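Local coordinates for peridinin-chlorophyll A protein (Amphidinium carterae, PDB 2C9E), which probably serves as a water-soluble light-harvesting antenna, using bound peridinin and chlorophyll a to capture solar energy in the blue-green range, at residues V177-I191 / Q308-A322. Residues are numbered along the deposited sequence; the frame is centred on the assembly and turned at random.
With DGD (digalactosyl diacyl glycerol (dgdg)), chain K.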
ATOM      1  N   VAL A 177     -25.560   0.810  -7.635  1.00 45.96           N
ATOM      2  CA  VAL A 177     -24.209   1.114  -7.157  1.00 42.92           C
ATOM      3  C   VAL A 177     -23.795   2.495  -7.564  1.00 41.23           C
ATOM      4  O   VAL A 177     -23.424   3.291  -6.711  1.00 41.14           O
ATOM      5  CB  VAL A 177     -23.202   0.130  -7.717  1.00 42.73           C
ATOM      6  CG1 VAL A 177     -21.813   0.723  -7.686  1.00 41.58           C
ATOM      7  CG2 VAL A 177     -23.270  -1.138  -6.911  1.00 42.03           C
ATOM      8  N   GLY A 178     -23.844   2.767  -8.866  1.00 38.99           N
ATOM      9  CA  GLY A 178     -23.505   4.085  -9.357  1.00 38.06           C
ATOM     10  C   GLY A 178     -24.293   5.193  -8.645  1.00 38.37           C
ATOM     11  O   GLY A 178     -23.716   6.203  -8.252  1.00 38.43           O
ATOM     12  N   ARG A 179     -25.596   5.019  -8.446  1.00 36.65           N
ATOM     13  CA  ARG A 179     -26.355   6.072  -7.804  1.00 36.81           C
ATOM     14  C   ARG A 179     -26.005   6.237  -6.329  1.00 36.08           C
ATOM     15  O   ARG A 179     -25.853   7.372  -5.850  1.00 34.64           O
ATOM     16  CB  ARG A 179     -27.856   5.818  -7.952  1.00 39.01           C
ATOM     17  CG  ARG A 179     -28.370   5.965  -9.409  1.00 44.12           C
ATOM     18  CD  ARG A 179     -29.882   5.779  -9.521  1.00 44.23           C
ATOM     19  NE  ARG A 179     -30.303   4.385  -9.363  1.00 47.00           N
ATOM     20  CZ  ARG A 179     -30.280   3.473 -10.339  1.00 47.70           C
ATOM     21  NH1 ARG A 179     -29.850   3.804 -11.558  1.00 46.97           N
ATOM     22  NH2 ARG A 179     -30.701   2.232 -10.098  1.00 47.04           N
ATOM     23  N   ALA A 180     -25.889   5.109  -5.621  1.00 33.26           N
ATOM     24  CA  ALA A 180     -25.573   5.123  -4.207  1.00 33.21           C
ATOM     25  C   ALA A 180     -24.177   5.719  -3.972  1.00 33.49           C
ATOM     26  O   ALA A 180     -23.949   6.389  -2.945  1.00 32.18           O
ATOM     27  CB  ALA A 180     -25.646   3.706  -3.631  1.00 31.39           C
ATOM     28  N   ALA A 181     -23.264   5.492  -4.926  1.00 32.24           N
ATOM     29  CA  ALA A 181     -21.898   6.017  -4.807  1.00 32.15           C
ATOM     30  C   ALA A 181     -21.893   7.543  -4.978  1.00 32.11           C
ATOM     31  O   ALA A 181     -21.158   8.258  -4.287  1.00 30.40           O
ATOM     32  CB  ALA A 181     -20.991   5.375  -5.823  1.00 30.21           C
ATOM     33  N   LYS A 182     -22.717   8.055  -5.880  1.00 31.44           N
ATOM     34  CA  LYS A 182     -22.760   9.493  -6.025  1.00 32.81           C
ATOM     35  C   LYS A 182     -23.309  10.157  -4.746  1.00 30.48           C
ATOM     36  O   LYS A 182     -22.866  11.233  -4.366  1.00 29.45           O
ATOM     37  CB  LYS A 182     -23.641   9.915  -7.216  1.00 36.03           C
ATOM     38  CG  LYS A 182     -23.607  11.438  -7.501  1.00 38.93           C
ATOM     39  CD  LYS A 182     -24.647  11.813  -8.573  1.00 42.82           C
ATOM     40  CE  LYS A 182     -24.315  13.133  -9.288  1.00 45.45           C
ATOM     41  NZ  LYS A 182     -25.160  13.315 -10.551  1.00 48.62           N
ATOM     42  N   LYS A 183     -24.272   9.537  -4.081  1.00 29.84           N
ATOM     43  CA  LYS A 183     -24.822  10.191  -2.878  1.00 30.81           C
ATOM     44  C   LYS A 183     -23.723  10.167  -1.835  1.00 28.26           C
ATOM     45  O   LYS A 183     -23.489  11.151  -1.144  1.00 26.82           O
ATOM     46  CB  LYS A 183     -26.025   9.439  -2.319  1.00 32.45           C
ATOM     47  CG  LYS A 183     -27.073   9.058  -3.338  1.00 38.52           C
ATOM     48  CD  LYS A 183     -28.299   9.969  -3.273  1.00 42.71           C
ATOM     49  CE  LYS A 183     -27.997  11.364  -3.817  1.00 46.37           C
ATOM     50  NZ  LYS A 183     -27.947  11.406  -5.335  1.00 49.23           N
ATOM     51  N   PHE A 184     -23.076   9.004  -1.718  1.00 27.26           N
ATOM     52  CA  PHE A 184     -21.994   8.848  -0.769  1.00 25.98           C
ATOM     53  C   PHE A 184     -20.945   9.912  -1.101  1.00 24.03           C
ATOM     54  O   PHE A 184     -20.461  10.603  -0.209  1.00 22.11           O
ATOM     55  CB  PHE A 184     -21.403   7.453  -0.863  1.00 24.90           C
ATOM     56  CG  PHE A 184     -20.195   7.256   0.011  1.00 27.42           C
ATOM     57  CD1 PHE A 184     -20.324   7.174   1.398  1.00 25.11           C
ATOM     58  CD2 PHE A 184     -18.915   7.154  -0.554  1.00 26.36           C
ATOM     59  CE1 PHE A 184     -19.209   6.985   2.215  1.00 25.47           C
ATOM     60  CE2 PHE A 184     -17.787   6.965   0.253  1.00 26.32           C
ATOM     61  CZ  PHE A 184     -17.929   6.877   1.644  1.00 24.72           C
ATOM     62  N   SER A 185     -20.624  10.078  -2.382  1.00 23.04           N
ATOM     63  CA  SER A 185     -19.640  11.093  -2.733  1.00 23.66           C
ATOM     64  C   SER A 185     -20.140  12.445  -2.288  1.00 26.02           C
ATOM     65  O   SER A 185     -19.415  13.192  -1.590  1.00 25.48           O
ATOM     66  CB  SER A 185     -19.356  11.101  -4.228  1.00 20.83           C
ATOM     67  OG  SER A 185     -18.616   9.921  -4.559  1.00 22.81           O
ATOM     68  N   GLU A 186     -21.376  12.769  -2.664  1.00 26.63           N
ATOM     69  CA  GLU A 186     -21.937  14.056  -2.280  1.00 29.46           C
ATOM     70  C   GLU A 186     -21.955  14.309  -0.766  1.00 27.30           C
ATOM     71  O   GLU A 186     -21.751  15.451  -0.328  1.00 28.59           O
ATOM     72  CB  GLU A 186     -23.359  14.223  -2.860  1.00 33.39           C
ATOM     73  CG  GLU A 186     -23.407  14.547  -4.399  1.00 41.70           C
ATOM     74  CD  GLU A 186     -22.303  15.540  -4.893  1.00 47.13           C
ATOM     75  OE1 GLU A 186     -21.083  15.241  -4.735  1.00 50.59           O
ATOM     76  OE2 GLU A 186     -22.635  16.617  -5.467  1.00 50.71           O
ATOM     77  N   ALA A 187     -22.166  13.272   0.042  1.00 23.52           N
ATOM     78  CA  ALA A 187     -22.204  13.514   1.481  1.00 23.78           C
ATOM     79  C   ALA A 187     -20.818  13.579   2.147  1.00 23.44           C
ATOM     80  O   ALA A 187     -20.654  14.204   3.218  1.00 22.08           O
ATOM     81  CB  ALA A 187     -23.054  12.453   2.169  1.00 22.34           C
ATOM     82  N   THR A 188     -19.833  12.923   1.522  1.00 22.05           N
ATOM     83  CA  THR A 188     -18.475  12.876   2.089  1.00 20.55           C
ATOM     84  C   THR A 188     -17.555  13.987   1.579  1.00 19.92           C
ATOM     85  O   THR A 188     -16.658  14.413   2.308  1.00 20.27           O
ATOM     86  CB  THR A 188     -17.817  11.496   1.856  1.00 19.96           C
ATOM     87  OG1 THR A 188     -17.900  11.123   0.465  1.00 16.82           O
ATOM     88  CG2 THR A 188     -18.497  10.451   2.693  1.00 18.44           C
ATOM     89  N   TYR A 189     -17.758  14.468   0.354  1.00 19.64           N
ATOM     90  CA  TYR A 189     -16.919  15.554  -0.159  1.00 21.50           C
ATOM     91  C   TYR A 189     -16.794  16.719   0.847  1.00 22.70           C
ATOM     92  O   TYR A 189     -15.680  17.194   1.115  1.00 21.66           O
ATOM     93  CB  TYR A 189     -17.440  16.078  -1.509  1.00 22.17           C
ATOM     94  CG  TYR A 189     -16.456  17.000  -2.204  1.00 25.47           C
ATOM     95  CD1 TYR A 189     -16.393  18.376  -1.896  1.00 27.47           C
ATOM     96  CD2 TYR A 189     -15.523  16.485  -3.116  1.00 25.73           C
ATOM     97  CE1 TYR A 189     -15.416  19.207  -2.479  1.00 27.15           C
ATOM     98  CE2 TYR A 189     -14.545  17.287  -3.702  1.00 25.67           C
ATOM     99  CZ  TYR A 189     -14.488  18.643  -3.382  1.00 28.40           C
ATOM    100  OH  TYR A 189     -13.484  19.397  -3.936  1.00 25.33           O
ATOM    101  N   PRO A 190     -17.920  17.188   1.440  1.00 23.29           N
ATOM    102  CA  PRO A 190     -17.840  18.301   2.414  1.00 23.20           C
ATOM    103  C   PRO A 190     -17.080  17.982   3.696  1.00 23.95           C
ATOM    104  O   PRO A 190     -16.687  18.865   4.452  1.00 25.28           O
ATOM    105  CB  PRO A 190     -19.298  18.637   2.695  1.00 25.32           C
ATOM    106  CG  PRO A 190     -20.035  18.061   1.466  1.00 26.62           C
ATOM    107  CD  PRO A 190     -19.316  16.796   1.189  1.00 24.59           C
ATOM    108  N   ILE A 191     -16.920  16.707   3.979  1.00 22.88           N
ATOM    109  CA  ILE A 191     -16.151  16.276   5.147  1.00 21.70           C
ATOM    110  C   ILE A 191     -14.675  16.210   4.681  1.00 21.45           C
ATOM    111  O   ILE A 191     -13.766  16.698   5.354  1.00 21.46           O
ATOM    112  CB  ILE A 191     -16.624  14.872   5.604  1.00 19.09           C
ATOM    113  CG1 ILE A 191     -18.108  14.955   5.941  1.00 19.85           C
ATOM    114  CG2 ILE A 191     -15.778  14.388   6.747  1.00 20.03           C
ATOM    115  CD1 ILE A 191     -18.742  13.702   6.525  1.00 18.50           C
ATOM    116  N   GLN A 308     -22.748  16.152  10.006  1.00 35.33           N
ATOM    117  CA  GLN A 308     -22.394  15.750   8.668  1.00 33.99           C
ATOM    118  C   GLN A 308     -21.862  14.333   8.609  1.00 31.63           C
ATOM    119  O   GLN A 308     -22.184  13.630   7.678  1.00 32.03           O
ATOM    120  CB  GLN A 308     -21.393  16.743   8.070  1.00 36.64           C
ATOM    121  CG  GLN A 308     -21.205  16.610   6.568  1.00 40.06           C
ATOM    122  CD  GLN A 308     -22.534  16.711   5.773  1.00 43.27           C
ATOM    123  OE1 GLN A 308     -23.521  17.266   6.277  1.00 45.01           O
ATOM    124  NE2 GLN A 308     -22.550  16.191   4.521  1.00 40.62           N
ATOM    125  N   ALA A 309     -21.097  13.891   9.609  1.00 28.73           N
ATOM    126  CA  ALA A 309     -20.555  12.534   9.579  1.00 27.24           C
ATOM    127  C   ALA A 309     -21.640  11.486   9.746  1.00 28.22           C
ATOM    128  O   ALA A 309     -21.619  10.459   9.086  1.00 26.06           O
ATOM    129  CB  ALA A 309     -19.503  12.349  10.624  1.00 23.25           C
ATOM    130  N   LYS A 310     -22.572  11.739  10.664  1.00 30.49           N
ATOM    131  CA  LYS A 310     -23.695  10.837  10.882  1.00 30.38           C
ATOM    132  C   LYS A 310     -24.542  10.799   9.633  1.00 29.20           C
ATOM    133  O   LYS A 310     -24.976   9.747   9.214  1.00 28.20           O
ATOM    134  CB  LYS A 310     -24.512  11.294  12.091  1.00 32.20           C
ATOM    135  CG  LYS A 310     -23.861  10.837  13.395  1.00 35.03           C
ATOM    136  CD  LYS A 310     -24.370  11.557  14.649  1.00 39.18           C
ATOM    137  CE  LYS A 310     -23.568  11.074  15.881  1.00 40.22           C
ATOM    138  NZ  LYS A 310     -23.435  12.141  16.944  1.00 44.50           N
ATOM    139  N   ALA A 311     -24.760  11.954   9.019  1.00 29.47           N
ATOM    140  CA  ALA A 311     -25.548  12.011   7.787  1.00 28.86           C
ATOM    141  C   ALA A 311     -24.850  11.220   6.653  1.00 29.32           C
ATOM    142  O   ALA A 311     -25.511  10.562   5.827  1.00 29.25           O
ATOM    143  CB  ALA A 311     -25.732  13.453   7.361  1.00 28.56           C
ATOM    144  N   ALA A 312     -23.520  11.291   6.634  1.00 25.71           N
ATOM    145  CA  ALA A 312     -22.736  10.614   5.637  1.00 26.01           C
ATOM    146  C   ALA A 312     -22.797   9.104   5.865  1.00 26.28           C
ATOM    147  O   ALA A 312     -22.907   8.331   4.906  1.00 23.96           O
ATOM    148  CB  ALA A 312     -21.277  11.117   5.680  1.00 23.91           C
ATOM    149  N   TYR A 313     -22.724   8.688   7.131  1.00 26.43           N
ATOM    150  CA  TYR A 313     -22.800   7.271   7.470  1.00 27.32           C
ATOM    151  C   TYR A 313     -24.069   6.662   6.863  1.00 29.17           C
ATOM    152  O   TYR A 313     -24.061   5.503   6.393  1.00 29.34           O
ATOM    153  CB  TYR A 313     -22.845   7.081   8.972  1.00 26.79           C
ATOM    154  CG  TYR A 313     -22.991   5.624   9.396  1.00 29.14           C
ATOM    155  CD1 TYR A 313     -21.919   4.726   9.279  1.00 27.62           C
ATOM    156  CD2 TYR A 313     -24.205   5.136   9.928  1.00 28.07           C
ATOM    157  CE1 TYR A 313     -22.057   3.402   9.687  1.00 27.27           C
ATOM    158  CE2 TYR A 313     -24.344   3.805  10.320  1.00 25.36           C
ATOM    159  CZ  TYR A 313     -23.272   2.947  10.204  1.00 27.03           C
ATOM    160  OH  TYR A 313     -23.374   1.629  10.632  1.00 26.39           O
ATOM    161  N   GLU A 314     -25.168   7.417   6.871  1.00 28.39           N
ATOM    162  CA  GLU A 314     -26.364   6.858   6.276  1.00 30.67           C
ATOM    163  C   GLU A 314     -26.089   6.584   4.796  1.00 30.35           C
ATOM    164  O   GLU A 314     -26.425   5.501   4.311  1.00 30.43           O
ATOM    165  CB  GLU A 314     -27.585   7.773   6.459  1.00 31.46           C
ATOM    166  CG  GLU A 314     -27.987   7.938   7.902  1.00 36.03           C
ATOM    167  CD  GLU A 314     -28.163   6.599   8.620  1.00 38.23           C
ATOM    168  OE1 GLU A 314     -28.817   5.702   8.048  1.00 40.42           O
ATOM    169  OE2 GLU A 314     -27.660   6.442   9.758  1.00 38.97           O
ATOM    170  N   THR A 315     -25.470   7.516   4.068  1.00 27.99           N
ATOM    171  CA  THR A 315     -25.188   7.209   2.663  1.00 28.28           C
ATOM    172  C   THR A 315     -24.219   6.034   2.589  1.00 27.65           C
ATOM    173  O   THR A 315     -24.336   5.207   1.680  1.00 27.73           O
ATOM    174  CB  THR A 315     -24.568   8.408   1.869  1.00 27.69           C
ATOM    175  OG1 THR A 315     -23.301   8.772   2.430  1.00 27.78           O
ATOM    176  CG2 THR A 315     -25.504   9.618   1.902  1.00 30.29           C
ATOM    177  N   PHE A 316     -23.283   5.945   3.539  1.00 26.08           N
ATOM    178  CA  PHE A 316     -22.299   4.840   3.533  1.00 27.54           C
ATOM    179  C   PHE A 316     -23.038   3.491   3.663  1.00 28.48           C
ATOM    180  O   PHE A 316     -22.774   2.577   2.895  1.00 27.04           O
ATOM    181  CB  PHE A 316     -21.264   5.012   4.668  1.00 25.72           C
ATOM    182  CG  PHE A 316     -20.343   3.824   4.854  1.00 26.42           C
ATOM    183  CD1 PHE A 316     -19.339   3.538   3.932  1.00 25.42           C
ATOM    184  CD2 PHE A 316     -20.495   2.973   5.982  1.00 26.35           C
ATOM    185  CE1 PHE A 316     -18.490   2.414   4.120  1.00 25.23           C
ATOM    186  CE2 PHE A 316     -19.678   1.872   6.180  1.00 24.01           C
ATOM    187  CZ  PHE A 316     -18.676   1.583   5.261  1.00 26.93           C
ATOM    188  N   VAL A 317     -23.966   3.372   4.624  1.00 28.57           N
ATOM    189  CA  VAL A 317     -24.732   2.138   4.751  1.00 29.43           C
ATOM    190  C   VAL A 317     -25.487   1.864   3.432  1.00 28.74           C
ATOM    191  O   VAL A 317     -25.510   0.749   2.947  1.00 30.34           O
ATOM    192  CB  VAL A 317     -25.788   2.162   5.930  1.00 30.42           C
ATOM    193  CG1 VAL A 317     -26.522   0.796   5.991  1.00 30.91           C
ATOM    194  CG2 VAL A 317     -25.097   2.381   7.294  1.00 28.97           C
ATOM    195  N   ALA A 318     -26.082   2.875   2.841  1.00 28.67           N
ATOM    196  CA  ALA A 318     -26.816   2.668   1.587  1.00 30.14           C
ATOM    197  C   ALA A 318     -25.924   2.102   0.483  1.00 29.20           C
ATOM    198  O   ALA A 318     -26.342   1.234  -0.270  1.00 28.96           O
ATOM    199  CB  ALA A 318     -27.472   3.984   1.120  1.00 28.05           C
ATOM    200  N   LEU A 319     -24.700   2.604   0.392  1.00 29.17           N
ATOM    201  CA  LEU A 319     -23.758   2.139  -0.628  1.00 28.44           C
ATOM    202  C   LEU A 319     -23.335   0.691  -0.304  1.00 28.76           C
ATOM    203  O   LEU A 319     -23.292  -0.164  -1.184  1.00 27.45           O
ATOM    204  CB  LEU A 319     -22.525   3.059  -0.678  1.00 26.76           C
ATOM    205  CG  LEU A 319     -21.342   2.658  -1.582  1.00 26.67           C
ATOM    206  CD1 LEU A 319     -21.672   2.882  -3.040  1.00 24.63           C
ATOM    207  CD2 LEU A 319     -20.159   3.528  -1.239  1.00 26.99           C
ATOM    208  N   THR A 320     -23.024   0.425   0.953  1.00 29.01           N
ATOM    209  CA  THR A 320     -22.641  -0.924   1.349  1.00 33.91           C
ATOM    210  C   THR A 320     -23.652  -1.981   0.832  1.00 35.33           C
ATOM    211  O   THR A 320     -23.255  -3.038   0.316  1.00 37.11           O
ATOM    212  CB  THR A 320     -22.534  -0.995   2.864  1.00 34.80           C
ATOM    213  OG1 THR A 320     -21.277  -0.423   3.267  1.00 36.71           O
ATOM    214  CG2 THR A 320     -22.615  -2.399   3.337  1.00 37.16           C
ATOM    215  N   SER A 321     -24.944  -1.684   0.959  1.00 35.89           N
ATOM    216  CA  SER A 321     -26.029  -2.567   0.492  1.00 35.74           C
ATOM    217  C   SER A 321     -26.096  -2.726  -1.029  1.00 35.06           C
ATOM    218  O   SER A 321     -26.286  -3.824  -1.538  1.00 34.74           O
ATOM    219  CB  SER A 321     -27.359  -2.036   1.001  1.00 34.65           C
ATOM    220  OG  SER A 321     -27.371  -2.099   2.417  1.00 36.49           O
ATOM    221  N   ALA A 322     -25.970  -1.621  -1.754  1.00 35.30           N
ATOM    222  CA  ALA A 322     -25.987  -1.663  -3.223  1.00 35.24           C
ATOM    223  C   ALA A 322     -24.843  -2.553  -3.699  1.00 35.56           C
ATOM    224  O   ALA A 322     -25.017  -3.420  -4.548  1.00 35.93           O
ATOM    225  CB  ALA A 322     -25.827  -0.263  -3.781  1.00 35.46           C
TER
HETATM  226  C1A DGD K1336     -12.960   1.488   8.729  1.00 25.12           C
HETATM  227  C2A DGD K1336     -11.676   1.691   7.910  1.00 24.63           C
HETATM  228  C3A DGD K1336     -10.500   0.840   8.408  1.00 25.02           C
HETATM  229  C4A DGD K1336     -10.656  -0.654   8.057  1.00 25.44           C
HETATM  230  C5A DGD K1336      -9.326  -1.398   8.155  1.00 25.52           C
HETATM  231  C6A DGD K1336      -8.736  -2.000   6.865  1.00 26.65           C
HETATM  232  C7A DGD K1336      -8.867  -1.165   5.595  1.00 27.67           C
HETATM  233  C8A DGD K1336      -7.520  -1.013   4.829  1.00 26.28           C
HETATM  234  C9A DGD K1336      -7.636   0.115   3.761  1.00 24.78           C
HETATM  235  CAA DGD K1336      -7.146   1.480   4.227  1.00 24.12           C
HETATM  236  CBA DGD K1336      -6.124   2.165   3.254  1.00 24.48           C
HETATM  237  CCA DGD K1336      -5.981   1.504   1.821  1.00 25.49           C
HETATM  238  CDA DGD K1336      -4.634   0.771   1.722  1.00 27.09           C
HETATM  239  CEA DGD K1336      -4.287   0.301   0.342  1.00 30.25           C
HETATM  240  CFA DGD K1336      -3.415   1.255  -0.516  1.00 30.61           C
HETATM  241  CGA DGD K1336      -2.786   0.436  -1.697  1.00 27.68           C
HETATM  242  CHA DGD K1336      -1.589   1.135  -2.373  1.00 27.59           C
HETATM  243  CIA DGD K1336      -0.512   1.634  -1.380  1.00 22.37           C
HETATM  244  O1A DGD K1336     -12.864   1.382   9.975  1.00 24.88           O
HETATM  245  C1B DGD K1336     -16.527   4.363   8.243  1.00 29.51           C
HETATM  246  C2B DGD K1336     -17.843   4.947   7.689  1.00 28.58           C
HETATM  247  C3B DGD K1336     -17.776   6.471   7.544  1.00 29.25           C
HETATM  248  C4B DGD K1336     -19.082   7.086   7.037  1.00 27.67           C
HETATM  249  C5B DGD K1336     -18.899   8.566   6.647  1.00 27.82           C
HETATM  250  C6B DGD K1336     -18.339   9.444   7.799  1.00 28.98           C
HETATM  251  C7B DGD K1336     -17.400  10.518   7.270  1.00 26.62           C
HETATM  252  C8B DGD K1336     -16.290   9.948   6.366  1.00 29.01           C
HETATM  253  C9B DGD K1336     -15.625  11.076   5.568  1.00 29.83           C
HETATM  254  CAB DGD K1336     -14.178  10.734   5.109  1.00 28.76           C
HETATM  255  CBB DGD K1336     -13.560  11.849   4.298  1.00 25.34           C
HETATM  256  CCB DGD K1336     -13.766  11.728   2.797  1.00 25.71           C
HETATM  257  CDB DGD K1336     -13.293  10.402   2.210  1.00 22.11           C
HETATM  258  CEB DGD K1336     -14.457   9.377   2.107  1.00 23.38           C
HETATM  259  CFB DGD K1336     -13.881   8.010   2.389  1.00 20.99           C
HETATM  260  CGB DGD K1336     -14.814   7.088   2.992  1.00 23.27           C
HETATM  261  CHB DGD K1336     -14.814   7.170   4.480  1.00 24.96           C
HETATM  262  CIB DGD K1336     -15.626   5.994   5.001  1.00 30.69           C
HETATM  263  O1B DGD K1336     -15.424   4.741   7.769  1.00 27.22           O
HETATM  264  O1G DGD K1336     -14.099   2.026   8.152  1.00 25.14           O
HETATM  265  C1G DGD K1336     -15.325   1.822   8.822  1.00 26.91           C
HETATM  266  C2G DGD K1336     -15.452   2.996   9.803  1.00 30.15           C
HETATM  267  O2G DGD K1336     -16.539   3.890   9.487  1.00 27.76           O
HETATM  268  C3G DGD K1336     -15.701   2.449  11.221  1.00 30.16           C
HETATM  269  O3G DGD K1336     -16.886   1.628  11.149  1.00 30.44           O
HETATM  270  C1D DGD K1336     -17.987   2.112  11.914  1.00 31.23           C
HETATM  271  C2D DGD K1336     -19.178   1.226  11.515  1.00 31.10           C
HETATM  272  O2D DGD K1336     -19.469   1.395  10.121  1.00 30.20           O
HETATM  273  C3D DGD K1336     -20.391   1.646  12.358  1.00 30.87           C
HETATM  274  O3D DGD K1336     -21.502   0.813  12.056  1.00 31.23           O
HETATM  275  C4D DGD K1336     -20.052   1.524  13.847  1.00 32.03           C
HETATM  276  O4D DGD K1336     -19.921   0.150  14.200  1.00 31.83           O
HETATM  277  C5D DGD K1336     -18.720   2.251  14.136  1.00 30.90           C
HETATM  278  O5D DGD K1336     -19.285   2.794  16.350  1.00 35.03           O
HETATM  279  C6D DGD K1336     -18.360   2.059  15.585  1.00 31.34           C
HETATM  280  O6D DGD K1336     -17.657   1.777  13.322  1.00 31.35           O
HETATM  281  C1E DGD K1336     -19.938   1.920  17.287  1.00 36.59           C
HETATM  282  C2E DGD K1336     -21.167   2.648  17.884  1.00 38.21           C
HETATM  283  O2E DGD K1336     -22.040   3.058  16.816  1.00 42.17           O
HETATM  284  C3E DGD K1336     -20.703   3.915  18.617  1.00 39.65           C
HETATM  285  O3E DGD K1336     -21.791   4.451  19.371  1.00 39.01           O
HETATM  286  C4E DGD K1336     -19.443   3.665  19.523  1.00 38.76           C
HETATM  287  O4E DGD K1336     -19.817   2.982  20.726  1.00 42.39           O
HETATM  288  C5E DGD K1336     -18.389   2.829  18.755  1.00 36.83           C
HETATM  289  O6E DGD K1336     -18.965   1.592  18.292  1.00 36.75           O
HETATM  290  C6E DGD K1336     -17.173   2.547  19.640  1.00 37.01           C
HETATM  291  O5E DGD K1336     -16.135   1.862  18.950  1.00 34.64           O
HETATM  292  O   HOH W   1     -25.588   6.124  -0.716  1.00 35.90           O
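F184 and L319 meet where two antiparallel helices, their axes 8.6 Å apart and crossing at -161°, close on each other. With CG anti to the backbone N (chi1 175°), the F184 ring lies alongside the F316 side chain, both pointing the same way. L319 CD2 stands over one face of the F184 ring, a CH-pi contact 4.2 Å from its centroid, while T315 OG1 comes to the edge, 3.5 Å from F184 CD1. L319 as a whole is a knob set in a hole of V177, A180, A181 and F184. Helices 176-192 and 306-324 pack antiparallel in this all-helical antenna, and the bound galactolipid lies against both: its acyl carbon CGB is 3.4 Å from F184 CZ, and C2B lies over one face of F316. Were F184 an alanine, L319 CD2 would lose the ring face it rests on and a gap is likely to open beside F316 and the lipid chain. T315 OG1 is turned back to its own helix and donates to A312 O, which also accepts from F316 N. At the kink around P190, I191 N bonds to T188 O rather than A187 O, and A187 O accepts from Q308 NE2, at 3.0 Å and in the carbonyl plane; the bend at chi2 (55°) brings the amide there, while Q308 CG packs 3.6 Å from I191 CG1. A water donating to both A180 O and T315 O bridges the helices.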